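Local atomic coordinates of 336aa long hypothetical dTDP-glucose 4,6-dehydratase (Pyrococcus horikoshii, PDB entry 2HUN), a protein that binds NAD in a Rossmann fold and probably acts as a dTDP-glucose 4,6-dehydratase, a nucleotide-sugar lyase of the extended short-chain dehydrogenase family. Residues A[177-182]-A[216-221]. Numbering follows the deposited sequence.
Sequences RCTNNY and DWLYVE. With NAD (nicotinamide-adenine-dinucleotide), chain C.
Tyr182 lies across the neighbouring strand, its ring against the backbone of Tyr219, the N-cap residue of helix 220-233. CA of Tyr219 packs against one face, 4.0 Å from the ring centroid, and the ring of Tyr219 turns its edge to Tyr182 in an offset edge-to-face pair, planes at 64°. What brings the ring back over 217-219 is a chi1 of 70°, which sets CG between the backbone N and the carbonyl carbon. Along its rim CE1 comes to 3.8 Å from CB of Trp217, and a water joins the OH to Trp217 O. An alanine in place of Tyr182 would probably open a gap beside Trp217 CB and leave the Tyr219 ring without this aromatic neighbour.

The backbones run parallel, and Asn180 O takes a nearly straight bond (170°) from Leu218 N, while Tyr182 O receives Val220 N at 2.8 Å, carrying the ladder into the first turn of helix 220-233. On one side of this ladder Asn180 lays CB over the six-membered ring of Trp217 and sends ND2 to Asp216 O, 3.1 Å away. Thr179 OG1 donates to OD2 of Asp216 on its anti side at 2.8 Å; the same carboxylate is also held by the backbone amides of Ala244 and Glu246.

Asn181 reaches the cofactor through its backbone: N gives the carboxamide O7N of NAD a bond of 2.7 Å, and its OD1, beside Val220 CG2, is bonded to His223. The bond from N ties the carboxamide oxygen to the C-terminal end of strand 172-182. Helix 14-26 packs on Asn181 and Val220, helix 300-313 on both tyrosines, and strand 239-242 on Cys178 and Leu218.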
# COMPACT_ATOMS: atom_id res chain seq x y z
N ARG A 177 14.25 0.35 -0.91
CA ARG A 177 13.89 -0.64 0.10
C ARG A 177 15.18 -1.34 0.52
O ARG A 177 15.84 -1.99 -0.30
CB ARG A 177 12.88 -1.66 -0.46
CG ARG A 177 11.46 -1.11 -0.62
CD ARG A 177 10.57 -2.07 -1.39
NE ARG A 177 9.20 -1.57 -1.56
CZ ARG A 177 8.36 -2.04 -2.48
NH1 ARG A 177 8.76 -3.01 -3.30
NH2 ARG A 177 7.13 -1.56 -2.58
N CYS A 178 15.54 -1.20 1.79
CA CYS A 178 16.77 -1.79 2.29
C CYS A 178 16.56 -2.75 3.45
O CYS A 178 15.53 -2.74 4.12
CB CYS A 178 17.71 -0.67 2.75
SG CYS A 178 17.06 0.19 4.20
N THR A 179 17.58 -3.57 3.69
CA THR A 179 17.56 -4.55 4.76
C THR A 179 17.96 -3.87 6.06
O THR A 179 17.89 -2.65 6.19
CB THR A 179 18.52 -5.71 4.45
OG1 THR A 179 19.86 -5.20 4.35
CG2 THR A 179 18.15 -6.36 3.13
N ASN A 180 18.42 -4.66 7.03
CA ASN A 180 18.80 -4.14 8.33
C ASN A 180 20.07 -3.29 8.33
O ASN A 180 21.13 -3.75 7.91
CB ASN A 180 18.96 -5.29 9.31
CG ASN A 180 17.74 -6.17 9.37
OD1 ASN A 180 16.70 -5.77 9.89
ND2 ASN A 180 17.85 -7.37 8.81
N ASN A 181 19.95 -2.05 8.81
CA ASN A 181 21.11 -1.15 8.89
C ASN A 181 21.79 -1.28 10.25
O ASN A 181 21.14 -1.59 11.26
CB ASN A 181 20.69 0.32 8.73
CG ASN A 181 20.45 0.71 7.28
OD1 ASN A 181 20.89 1.78 6.85
ND2 ASN A 181 19.74 -0.13 6.54
N TYR A 182 23.09 -1.03 10.27
CA TYR A 182 23.89 -1.06 11.50
C TYR A 182 25.04 -0.09 11.30
O TYR A 182 25.46 0.17 10.16
CB TYR A 182 24.40 -2.48 11.79
CG TYR A 182 25.47 -2.98 10.85
CD1 TYR A 182 25.14 -3.60 9.64
CD2 TYR A 182 26.82 -2.86 11.17
CE1 TYR A 182 26.13 -4.08 8.78
CE2 TYR A 182 27.82 -3.33 10.31
CZ TYR A 182 27.46 -3.94 9.12
OH TYR A 182 28.44 -4.42 8.28
N ASP A 216 19.65 -9.89 6.55
CA ASP A 216 20.72 -9.30 5.77
C ASP A 216 21.17 -8.05 6.53
O ASP A 216 20.35 -7.27 7.00
CB ASP A 216 20.20 -8.92 4.38
CG ASP A 216 21.30 -8.40 3.47
OD1 ASP A 216 22.23 -9.18 3.16
OD2 ASP A 216 21.25 -7.22 3.06
N TRP A 217 22.48 -7.88 6.66
CA TRP A 217 23.01 -6.73 7.37
C TRP A 217 23.73 -5.80 6.41
O TRP A 217 24.63 -6.21 5.67
CB TRP A 217 23.94 -7.18 8.50
CG TRP A 217 23.19 -7.94 9.56
CD1 TRP A 217 23.03 -9.29 9.64
CD2 TRP A 217 22.39 -7.38 10.60
NE1 TRP A 217 22.18 -9.61 10.67
CE2 TRP A 217 21.77 -8.45 11.28
CE3 TRP A 217 22.13 -6.07 11.03
CZ2 TRP A 217 20.91 -8.26 12.37
CZ3 TRP A 217 21.27 -5.88 12.11
CH2 TRP A 217 20.67 -6.97 12.76
N LEU A 218 23.30 -4.54 6.42
CA LEU A 218 23.87 -3.52 5.54
C LEU A 218 24.47 -2.37 6.34
O LEU A 218 23.77 -1.72 7.12
CB LEU A 218 22.76 -2.99 4.62
CG LEU A 218 23.05 -1.84 3.65
CD1 LEU A 218 23.98 -2.32 2.56
CD2 LEU A 218 21.73 -1.36 3.05
N TYR A 219 25.77 -2.12 6.16
CA TYR A 219 26.41 -1.02 6.88
C TYR A 219 25.69 0.27 6.48
O TYR A 219 25.49 0.53 5.30
CB TYR A 219 27.90 -0.92 6.53
CG TYR A 219 28.64 0.09 7.38
CD1 TYR A 219 28.63 -0.00 8.78
CD2 TYR A 219 29.32 1.17 6.80
CE1 TYR A 219 29.27 0.95 9.57
CE2 TYR A 219 29.96 2.13 7.59
CZ TYR A 219 29.93 2.01 8.97
OH TYR A 219 30.52 2.97 9.76
N VAL A 220 25.29 1.07 7.47
CA VAL A 220 24.55 2.29 7.19
C VAL A 220 25.17 3.21 6.14
O VAL A 220 24.45 3.75 5.30
CB VAL A 220 24.28 3.10 8.50
CG1 VAL A 220 25.58 3.68 9.06
CG2 VAL A 220 23.26 4.20 8.22
N GLU A 221 26.49 3.39 6.16
CA GLU A 221 27.10 4.26 5.16
C GLU A 221 26.85 3.73 3.74
O GLU A 221 26.69 4.52 2.80
CB GLU A 221 28.61 4.42 5.40
CG GLU A 221 29.23 5.56 4.60
CD GLU A 221 30.75 5.57 4.65
OE1 GLU A 221 31.30 5.53 5.77
OE2 GLU A 221 31.39 5.62 3.58
PA NAD C . 14.54 6.06 13.58
O1A NAD C . 13.42 5.55 14.39
O2A NAD C . 15.92 6.04 14.15
O5B NAD C . 14.21 7.58 13.21
C5B NAD C . 12.99 7.99 12.57
C4B NAD C . 13.07 9.52 12.55
O4B NAD C . 11.92 10.08 11.88
C3B NAD C . 13.08 10.10 13.99
O3B NAD C . 14.09 11.11 14.12
C2B NAD C . 11.63 10.60 14.17
O2B NAD C . 11.44 11.66 15.11
C1B NAD C . 11.25 10.99 12.75
N9A NAD C . 9.80 10.93 12.47
C8A NAD C . 8.96 9.89 12.65
N7A NAD C . 7.73 10.25 12.28
C5A NAD C . 7.77 11.51 11.85
C6A NAD C . 6.81 12.43 11.33
N6A NAD C . 5.53 12.13 11.18
N1A NAD C . 7.28 13.71 10.98
C2A NAD C . 8.63 14.05 11.14
N3A NAD C . 9.53 13.19 11.62
C4A NAD C . 9.10 11.95 11.97
O3 NAD C . 14.60 5.06 12.35
PN NAD C . 15.53 4.86 11.08
O1N NAD C . 16.02 3.47 11.27
O2N NAD C . 16.58 5.89 10.99
O5D NAD C . 14.50 4.80 9.83
C5D NAD C . 14.57 5.67 8.69
C4D NAD C . 13.74 5.04 7.53
O4D NAD C . 14.40 3.88 7.01
C3D NAD C . 12.33 4.63 7.98
O3D NAD C . 11.40 5.04 6.94
C2D NAD C . 12.43 3.09 8.10
O2D NAD C . 11.16 2.49 7.83
C1D NAD C . 13.49 2.76 7.06
N1N NAD C . 14.26 1.53 7.32
C2N NAD C . 15.17 1.41 8.42
C3N NAD C . 15.88 0.20 8.59
C7N NAD C . 16.88 0.00 9.75
O7N NAD C . 17.60 -1.00 9.75
N7N NAD C . 16.96 0.92 10.71
C4N NAD C . 15.69 -0.87 7.68
C5N NAD C . 14.79 -0.73 6.60
C6N NAD C . 14.08 0.46 6.41
O HOH W 1 27.54 -5.55 5.82